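Local coordinates for oligopeptide ABC transporter, periplasmic oligopeptide-binding protein, putative (Thermotoga maritima MSB8, PDB 5IPW) that probably binds oligopeptides in the periplasm and delivers them to an ABC transporter for uptake, at residues 441-454 with 484-496. Residues are numbered along the deposited sequence; the frame is centred on the assembly and turned at random.
Sequences FTITVTGQFHVDVW and AGDFDAMVWNMDR
With CG1 of Val491 turned roughly anti to its carbonyl carbon (chi1 -32°), CG1 faces mainly Trp454 and Ile443, and CG2 mainly His450 and Val445. The indole of Trp454, also swung anti to its carbonyl carbon (chi1 -65°), offers a face to Val491 CG1, which sits 3.7 Å from the centroid of the five-membered ring and 15° off its normal, a CH-pi contact. Val453 CG1 lies over the opposite face, and NE1 of the indole bonds to Ser339, as does ND1 of His450. CG2 of Val491 approaches that imidazole obliquely, 3.6 Å from His450 ND1.

Strands 441-445 and 489-494 run parallel, their axes 4.8 Å apart at closest approach. Ala489 O accepts from Thr444 N at 2.8 Å, and Thr444 O accepts from Val491 N at 3.1 Å, so Thr444 is bonded through both its backbone N and O. Its side chain lies alongside Met490, with SD 3.9 Å from Thr444 CB. At the start of the pairing a carboxylate replaces a carbonyl: Asp488 OD2 takes Thr442 N at 2.9 Å on its anti side, while OD1 bonds to His347. Water 1 links Thr442 O and Thr444 OG1, which also bonds Glu471; at the other end, water 2 joins Thr446 N to Val491 O.

An alanine in place of Trp454 would probably leave Val491 CG1 without its aromatic cover and Ser339 without the indole N-H. Two successive beta-alpha-beta crossovers, through helix 448-462 to strand 467-472 and helix 475-484 to 489-494, leave 440-445 between the other two strands. Chemically, backbone bonds, with the Asp488 carboxylate and water at the ends, are consistent with the register Ile443-Ala489 and Thr444-Met490, whereas helix 448-462 meets the sheet through apolar contacts with Val491 and polar ones with Ser339.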
ATOM      1  N   PHE A 441     -16.220 -21.557 -24.074  1.00 66.54           N
ATOM      2  CA  PHE A 441     -16.437 -21.397 -22.644  1.00 65.44           C
ATOM      3  C   PHE A 441     -16.934 -20.000 -22.349  1.00 63.17           C
ATOM      4  O   PHE A 441     -16.894 -19.124 -23.209  1.00 65.48           O
ATOM      5  CB  PHE A 441     -15.175 -21.711 -21.840  1.00 66.19           C
ATOM      6  CG  PHE A 441     -13.991 -20.865 -22.199  1.00 70.46           C
ATOM      7  CD1 PHE A 441     -13.180 -21.204 -23.276  1.00 72.44           C
ATOM      8  CD2 PHE A 441     -13.667 -19.743 -21.449  1.00 71.83           C
ATOM      9  CE1 PHE A 441     -12.078 -20.433 -23.603  1.00 72.62           C
ATOM     10  CE2 PHE A 441     -12.565 -18.966 -21.773  1.00 71.87           C
ATOM     11  CZ  PHE A 441     -11.771 -19.312 -22.851  1.00 72.32           C
ATOM     12  N   THR A 442     -17.423 -19.811 -21.130  1.00 62.92           N
ATOM     13  CA  THR A 442     -18.002 -18.545 -20.708  1.00 61.52           C
ATOM     14  C   THR A 442     -17.043 -17.795 -19.783  1.00 59.63           C
ATOM     15  O   THR A 442     -16.512 -18.364 -18.831  1.00 55.02           O
ATOM     16  CB  THR A 442     -19.349 -18.772 -19.996  1.00 61.65           C
ATOM     17  OG1 THR A 442     -20.345 -19.116 -20.966  1.00 61.45           O
ATOM     18  CG2 THR A 442     -19.802 -17.518 -19.251  1.00 62.43           C
ATOM     19  N   ILE A 443     -16.831 -16.517 -20.086  1.00 59.23           N
ATOM     20  CA  ILE A 443     -16.063 -15.635 -19.222  1.00 58.03           C
ATOM     21  C   ILE A 443     -17.026 -14.994 -18.245  1.00 54.98           C
ATOM     22  O   ILE A 443     -17.987 -14.333 -18.645  1.00 52.03           O
ATOM     23  CB  ILE A 443     -15.342 -14.529 -20.016  1.00 60.36           C
ATOM     24  CG1 ILE A 443     -14.333 -15.146 -20.989  1.00 61.10           C
ATOM     25  CG2 ILE A 443     -14.630 -13.567 -19.068  1.00 60.85           C
ATOM     26  CD1 ILE A 443     -13.778 -14.167 -22.001  1.00 61.29           C
ATOM     27  N   THR A 444     -16.758 -15.200 -16.961  1.00 54.55           N
ATOM     28  CA  THR A 444     -17.576 -14.647 -15.902  1.00 53.23           C
ATOM     29  C   THR A 444     -16.938 -13.378 -15.374  1.00 54.02           C
ATOM     30  O   THR A 444     -15.772 -13.386 -14.967  1.00 51.72           O
ATOM     31  CB  THR A 444     -17.698 -15.636 -14.736  1.00 53.42           C
ATOM     32  OG1 THR A 444     -18.134 -16.903 -15.234  1.00 51.25           O
ATOM     33  CG2 THR A 444     -18.687 -15.118 -13.685  1.00 52.76           C
ATOM     34  N   VAL A 445     -17.710 -12.293 -15.372  1.00 54.75           N
ATOM     35  CA  VAL A 445     -17.257 -11.023 -14.819  1.00 55.75           C
ATOM     36  C   VAL A 445     -18.315 -10.447 -13.896  1.00 55.97           C
ATOM     37  O   VAL A 445     -19.440 -10.941 -13.837  1.00 55.08           O
ATOM     38  CB  VAL A 445     -16.952  -9.987 -15.928  1.00 56.78           C
ATOM     39  CG1 VAL A 445     -16.060 -10.590 -16.998  1.00 57.24           C
ATOM     40  CG2 VAL A 445     -18.231  -9.460 -16.568  1.00 56.42           C
ATOM     41  N   THR A 446     -17.941  -9.394 -13.178  1.00 57.69           N
ATOM     42  CA  THR A 446     -18.905  -8.564 -12.463  1.00 58.08           C
ATOM     43  C   THR A 446     -18.514  -7.099 -12.657  1.00 58.81           C
ATOM     44  O   THR A 446     -17.383  -6.703 -12.372  1.00 58.67           O
ATOM     45  CB  THR A 446     -19.015  -8.949 -10.973  1.00 57.28           C
ATOM     46  OG1 THR A 446     -19.944  -8.078 -10.316  1.00 59.13           O
ATOM     47  CG2 THR A 446     -17.665  -8.890 -10.275  1.00 57.87           C
ATOM     48  N   GLY A 447     -19.443  -6.312 -13.194  1.00 60.65           N
ATOM     49  CA  GLY A 447     -19.203  -4.896 -13.466  1.00 63.07           C
ATOM     50  C   GLY A 447     -19.130  -4.570 -14.946  1.00 63.35           C
ATOM     51  O   GLY A 447     -18.356  -5.180 -15.692  1.00 60.96           O
ATOM     52  N   GLN A 448     -19.920  -3.579 -15.357  1.00 66.00           N
ATOM     53  CA  GLN A 448     -19.976  -3.144 -16.756  1.00 68.59           C
ATOM     54  C   GLN A 448     -18.601  -2.859 -17.365  1.00 67.23           C
ATOM     55  O   GLN A 448     -18.393  -3.052 -18.562  1.00 65.39           O
ATOM     56  CB  GLN A 448     -20.854  -1.892 -16.884  1.00 71.73           C
ATOM     57  CG  GLN A 448     -21.102  -1.437 -18.317  1.00 71.82           C
ATOM     58  CD  GLN A 448     -21.673  -2.543 -19.180  1.00 71.54           C
ATOM     59  OE1 GLN A 448     -21.073  -2.942 -20.179  1.00 67.52           O
ATOM     60  NE2 GLN A 448     -22.831  -3.063 -18.782  1.00 71.08           N
ATOM     61  N   PHE A 449     -17.672  -2.381 -16.544  1.00 66.72           N
ATOM     62  CA  PHE A 449     -16.339  -2.082 -17.021  1.00 65.85           C
ATOM     63  C   PHE A 449     -15.695  -3.330 -17.588  1.00 64.55           C
ATOM     64  O   PHE A 449     -15.204  -3.311 -18.710  1.00 67.79           O
ATOM     65  CB  PHE A 449     -15.469  -1.496 -15.905  1.00 67.34           C
ATOM     66  CG  PHE A 449     -13.994  -1.540 -16.205  1.00 68.83           C
ATOM     67  CD1 PHE A 449     -13.459  -0.782 -17.240  1.00 69.32           C
ATOM     68  CD2 PHE A 449     -13.142  -2.353 -15.460  1.00 70.19           C
ATOM     69  CE1 PHE A 449     -12.101  -0.827 -17.523  1.00 71.21           C
ATOM     70  CE2 PHE A 449     -11.782  -2.401 -15.737  1.00 71.51           C
ATOM     71  CZ  PHE A 449     -11.262  -1.638 -16.771  1.00 72.17           C
ATOM     72  N   HIS A 450     -15.706  -4.413 -16.816  1.00 64.54           N
ATOM     73  CA  HIS A 450     -15.037  -5.653 -17.227  1.00 63.16           C
ATOM     74  C   HIS A 450     -15.715  -6.313 -18.435  1.00 62.28           C
ATOM     75  O   HIS A 450     -15.044  -6.924 -19.270  1.00 55.93           O
ATOM     76  CB  HIS A 450     -14.968  -6.638 -16.061  1.00 63.01           C
ATOM     77  CG  HIS A 450     -13.964  -6.265 -15.016  1.00 62.31           C
ATOM     78  ND1 HIS A 450     -12.606  -6.421 -15.200  1.00 61.04           N
ATOM     79  CD2 HIS A 450     -14.119  -5.755 -13.771  1.00 59.40           C
ATOM     80  CE1 HIS A 450     -11.969  -6.018 -14.115  1.00 58.62           C
ATOM     81  NE2 HIS A 450     -12.864  -5.609 -13.233  1.00 57.64           N
ATOM     82  N   VAL A 451     -17.039  -6.190 -18.516  1.00 62.51           N
ATOM     83  CA  VAL A 451     -17.783  -6.637 -19.690  1.00 63.76           C
ATOM     84  C   VAL A 451     -17.134  -6.050 -20.939  1.00 66.97           C
ATOM     85  O   VAL A 451     -16.713  -6.786 -21.833  1.00 69.92           O
ATOM     86  CB  VAL A 451     -19.263  -6.197 -19.622  1.00 64.09           C
ATOM     87  CG1 VAL A 451     -19.963  -6.383 -20.963  1.00 63.92           C
ATOM     88  CG2 VAL A 451     -19.999  -6.959 -18.529  1.00 63.56           C
ATOM     89  N   ASP A 452     -17.036  -4.723 -20.972  1.00 69.83           N
ATOM     90  CA  ASP A 452     -16.475  -3.995 -22.120  1.00 70.96           C
ATOM     91  C   ASP A 452     -15.097  -4.507 -22.512  1.00 68.82           C
ATOM     92  O   ASP A 452     -14.809  -4.695 -23.694  1.00 71.65           O
ATOM     93  CB  ASP A 452     -16.374  -2.498 -21.818  1.00 71.34           C
ATOM     94  CG  ASP A 452     -17.705  -1.883 -21.460  1.00 74.07           C
ATOM     95  OD1 ASP A 452     -18.741  -2.513 -21.758  1.00 77.30           O
ATOM     96  OD2 ASP A 452     -17.717  -0.777 -20.878  1.00 77.09           O
ATOM     97  N   VAL A 453     -14.253  -4.730 -21.512  1.00 65.65           N
ATOM     98  CA  VAL A 453     -12.884  -5.191 -21.743  1.00 65.41           C
ATOM     99  C   VAL A 453     -12.890  -6.503 -22.514  1.00 65.80           C
ATOM    100  O   VAL A 453     -12.281  -6.615 -23.582  1.00 65.04           O
ATOM    101  CB  VAL A 453     -12.118  -5.409 -20.419  1.00 64.93           C
ATOM    102  CG1 VAL A 453     -10.692  -5.880 -20.687  1.00 64.51           C
ATOM    103  CG2 VAL A 453     -12.106  -4.136 -19.581  1.00 66.25           C
ATOM    104  N   TRP A 454     -13.593  -7.488 -21.965  1.00 65.10           N
ATOM    105  CA  TRP A 454     -13.533  -8.851 -22.482  1.00 63.61           C
ATOM    106  C   TRP A 454     -14.491  -9.089 -23.645  1.00 62.83           C
ATOM    107  O   TRP A 454     -14.273 -10.004 -24.443  1.00 62.14           O
ATOM    108  CB  TRP A 454     -13.732  -9.842 -21.337  1.00 61.24           C
ATOM    109  CG  TRP A 454     -12.591  -9.745 -20.384  1.00 58.57           C
ATOM    110  CD1 TRP A 454     -12.507  -8.944 -19.280  1.00 56.60           C
ATOM    111  CD2 TRP A 454     -11.334 -10.423 -20.483  1.00 56.06           C
ATOM    112  NE1 TRP A 454     -11.288  -9.102 -18.675  1.00 56.28           N
ATOM    113  CE2 TRP A 454     -10.548 -10.005 -19.392  1.00 54.78           C
ATOM    114  CE3 TRP A 454     -10.801 -11.354 -21.381  1.00 56.12           C
ATOM    115  CZ2 TRP A 454      -9.258 -10.485 -19.175  1.00 54.93           C
ATOM    116  CZ3 TRP A 454      -9.516 -11.835 -21.163  1.00 54.18           C
ATOM    117  CH2 TRP A 454      -8.759 -11.397 -20.073  1.00 55.51           C
ATOM    118  N   ALA A 484     -17.858 -22.130  -5.351  1.00 44.22           N
ATOM    119  CA  ALA A 484     -18.416 -23.431  -5.693  1.00 44.70           C
ATOM    120  C   ALA A 484     -17.658 -24.122  -6.830  1.00 45.21           C
ATOM    121  O   ALA A 484     -17.880 -25.299  -7.087  1.00 46.48           O
ATOM    122  CB  ALA A 484     -19.884 -23.285  -6.049  1.00 45.30           C
ATOM    123  N   GLY A 485     -16.770 -23.394  -7.504  1.00 44.80           N
ATOM    124  CA  GLY A 485     -16.029 -23.919  -8.647  1.00 42.74           C
ATOM    125  C   GLY A 485     -16.883 -23.947  -9.902  1.00 45.33           C
ATOM    126  O   GLY A 485     -16.548 -24.632 -10.873  1.00 44.40           O
ATOM    127  N   ASP A 486     -17.980 -23.186  -9.888  1.00 46.36           N
ATOM    128  CA  ASP A 486     -18.973 -23.203 -10.961  1.00 46.05           C
ATOM    129  C   ASP A 486     -18.668 -22.079 -11.937  1.00 44.98           C
ATOM    130  O   ASP A 486     -19.385 -21.078 -12.015  1.00 40.96           O
ATOM    131  CB  ASP A 486     -20.391 -23.056 -10.383  1.00 47.65           C
ATOM    132  CG  ASP A 486     -21.486 -23.365 -11.400  1.00 49.02           C
ATOM    133  OD1 ASP A 486     -21.196 -23.459 -12.613  1.00 51.52           O
ATOM    134  OD2 ASP A 486     -22.647 -23.524 -10.978  1.00 49.96           O
ATOM    135  N   PHE A 487     -17.584 -22.262 -12.680  1.00 44.47           N
ATOM    136  CA  PHE A 487     -17.185 -21.305 -13.695  1.00 43.50           C
ATOM    137  C   PHE A 487     -16.135 -21.919 -14.616  1.00 43.80           C
ATOM    138  O   PHE A 487     -15.455 -22.875 -14.252  1.00 44.01           O
ATOM    139  CB  PHE A 487     -16.639 -20.020 -13.045  1.00 42.41           C
ATOM    140  CG  PHE A 487     -15.396 -20.234 -12.234  1.00 41.14           C
ATOM    141  CD1 PHE A 487     -15.473 -20.630 -10.908  1.00 41.42           C
ATOM    142  CD2 PHE A 487     -14.145 -20.050 -12.799  1.00 41.60           C
ATOM    143  CE1 PHE A 487     -14.325 -20.839 -10.162  1.00 41.15           C
ATOM    144  CE2 PHE A 487     -12.992 -20.255 -12.057  1.00 41.21           C
ATOM    145  CZ  PHE A 487     -13.082 -20.651 -10.739  1.00 41.05           C
ATOM    146  N   ASP A 488     -16.023 -21.349 -15.808  1.00 45.55           N
ATOM    147  CA  ASP A 488     -14.956 -21.665 -16.744  1.00 47.99           C
ATOM    148  C   ASP A 488     -13.793 -20.703 -16.534  1.00 49.88           C
ATOM    149  O   ASP A 488     -12.632 -21.118 -16.442  1.00 48.69           O
ATOM    150  CB  ASP A 488     -15.460 -21.543 -18.187  1.00 48.49           C
ATOM    151  CG  ASP A 488     -16.716 -22.347 -18.439  1.00 47.34           C
ATOM    152  OD1 ASP A 488     -16.797 -23.472 -17.926  1.00 51.74           O
ATOM    153  OD2 ASP A 488     -17.621 -21.861 -19.145  1.00 46.76           O
ATOM    154  N   ALA A 489     -14.113 -19.412 -16.474  1.00 52.74           N
ATOM    155  CA  ALA A 489     -13.105 -18.377 -16.289  1.00 53.78           C
ATOM    156  C   ALA A 489     -13.653 -17.161 -15.532  1.00 55.50           C
ATOM    157  O   ALA A 489     -14.791 -16.732 -15.757  1.00 54.53           O
ATOM    158  CB  ALA A 489     -12.549 -17.956 -17.633  1.00 51.96           C
ATOM    159  N   MET A 490     -12.815 -16.623 -14.643  1.00 56.74           N
ATOM    160  CA  MET A 490     -13.138 -15.469 -13.800  1.00 57.30           C
ATOM    161  C   MET A 490     -12.185 -14.314 -14.090  1.00 57.98           C
ATOM    162  O   MET A 490     -10.956 -14.500 -14.083  1.00 56.43           O
ATOM    163  CB  MET A 490     -12.963 -15.841 -12.323  1.00 58.62           C
ATOM    164  CG  MET A 490     -13.980 -16.821 -11.768  1.00 59.17           C
ATOM    165  SD  MET A 490     -15.562 -16.026 -11.466  1.00 63.33           S
ATOM    166  CE  MET A 490     -16.391 -17.266 -10.492  1.00 66.64           C
ATOM    167  N   VAL A 491     -12.733 -13.120 -14.317  1.00 57.41           N
ATOM    168  CA  VAL A 491     -11.890 -11.927 -14.428  1.00 58.59           C
ATOM    169  C   VAL A 491     -11.956 -11.089 -13.148  1.00 58.16           C
ATOM    170  O   VAL A 491     -13.003 -10.980 -12.491  1.00 54.23           O
ATOM    171  CB  VAL A 491     -12.189 -11.047 -15.685  1.00 59.75           C
ATOM    172  CG1 VAL A 491     -12.643 -11.898 -16.866  1.00 60.52           C
ATOM    173  CG2 VAL A 491     -13.195  -9.946 -15.389  1.00 60.22           C
ATOM    174  N   TRP A 492     -10.816 -10.500 -12.813  1.00 57.99           N
ATOM    175  CA  TRP A 492     -10.695  -9.592 -11.680  1.00 59.51           C
ATOM    176  C   TRP A 492      -9.514  -8.679 -11.963  1.00 59.72           C
ATOM    177  O   TRP A 492      -8.650  -9.019 -12.780  1.00 56.34           O
ATOM    178  CB  TRP A 492     -10.435 -10.385 -10.400  1.00 59.03           C
ATOM    179  CG  TRP A 492     -10.656  -9.627  -9.120  1.00 58.30           C
ATOM    180  CD1 TRP A 492      -9.700  -9.182  -8.246  1.00 57.52           C
ATOM    181  CD2 TRP A 492     -11.915  -9.261  -8.553  1.00 57.78           C
ATOM    182  NE1 TRP A 492     -10.292  -8.556  -7.177  1.00 55.35           N
ATOM    183  CE2 TRP A 492     -11.651  -8.591  -7.342  1.00 56.78           C
ATOM    184  CE3 TRP A 492     -13.242  -9.434  -8.953  1.00 56.91           C
ATOM    185  CZ2 TRP A 492     -12.663  -8.091  -6.535  1.00 56.22           C
ATOM    186  CZ3 TRP A 492     -14.243  -8.937  -8.149  1.00 57.01           C
ATOM    187  CH2 TRP A 492     -13.951  -8.271  -6.957  1.00 56.64           C
ATOM    188  N   ASN A 493      -9.471  -7.530 -11.296  1.00 58.39           N
ATOM    189  CA  ASN A 493      -8.304  -6.659 -11.389  1.00 57.21           C
ATOM    190  C   ASN A 493      -7.133  -7.317 -10.690  1.00 55.33           C
ATOM    191  O   ASN A 493      -7.254  -8.419 -10.163  1.00 52.18           O
ATOM    192  CB  ASN A 493      -8.586  -5.285 -10.786  1.00 60.03           C
ATOM    193  CG  ASN A 493      -8.857  -5.342  -9.291  1.00 61.11           C
ATOM    194  OD1 ASN A 493      -8.031  -5.821  -8.509  1.00 62.49           O
ATOM    195  ND2 ASN A 493     -10.022  -4.853  -8.889  1.00 62.22           N
ATOM    196  N   MET A 494      -5.992  -6.646 -10.686  1.00 56.39           N
ATOM    197  CA  MET A 494      -4.849  -7.134  -9.941  1.00 56.49           C
ATOM    198  C   MET A 494      -4.147  -5.971  -9.263  1.00 57.21           C
ATOM    199  O   MET A 494      -3.043  -5.597  -9.638  1.00 61.27           O
ATOM    200  CB  MET A 494      -3.902  -7.877 -10.872  1.00 55.86           C
ATOM    201  CG  MET A 494      -2.792  -8.625 -10.158  1.00 54.08           C
ATOM    202  SD  MET A 494      -1.332  -8.715 -11.199  1.00 53.11           S
ATOM    203  CE  MET A 494      -0.230  -9.621 -10.117  1.00 51.27           C
ATOM    204  N   ASP A 495      -4.802  -5.403  -8.259  1.00 59.41           N
ATOM    205  CA  ASP A 495      -4.211  -4.323  -7.461  1.00 61.90           C
ATOM    206  C   ASP A 495      -3.192  -4.877  -6.472  1.00 60.14           C
ATOM    207  O   ASP A 495      -2.934  -6.075  -6.450  1.00 59.51           O
ATOM    208  CB  ASP A 495      -5.297  -3.494  -6.755  1.00 65.23           C
ATOM    209  CG  ASP A 495      -6.278  -4.346  -5.965  1.00 69.84           C
ATOM    210  OD1 ASP A 495      -6.045  -5.567  -5.815  1.00 72.17           O
ATOM    211  OD2 ASP A 495      -7.301  -3.793  -5.509  1.00 73.82           O
ATOM    212  N   ARG A 496      -2.591  -3.992  -5.684  1.00 63.23           N
ATOM    213  CA  ARG A 496      -1.582  -4.373  -4.701  1.00 64.84           C
ATOM    214  C   ARG A 496      -0.461  -5.172  -5.346  1.00 61.92           C
ATOM    215  O   ARG A 496      -0.080  -6.236  -4.860  1.00 62.11           O
ATOM    216  CB  ARG A 496      -2.213  -5.157  -3.547  1.00 69.31           C
ATOM    217  CG  ARG A 496      -3.379  -4.431  -2.901  1.00 75.77           C
ATOM    218  CD  ARG A 496      -3.884  -5.151  -1.664  1.00 81.33           C
ATOM    219  NE  ARG A 496      -5.312  -4.905  -1.444  1.00 87.79           N
ATOM    220  CZ  ARG A 496      -6.308  -5.618  -1.978  1.00 91.14           C
ATOM    221  NH1 ARG A 496      -6.066  -6.651  -2.786  1.00 90.50           N
ATOM    222  NH2 ARG A 496      -7.566  -5.294  -1.698  1.00 94.62           N
TER
HETATM  223  O   HOH W   1     -17.413 -19.415 -16.393  1.00 47.43           O
HETATM  224  O   HOH W   2     -15.284  -9.233 -13.123  1.00 56.07           O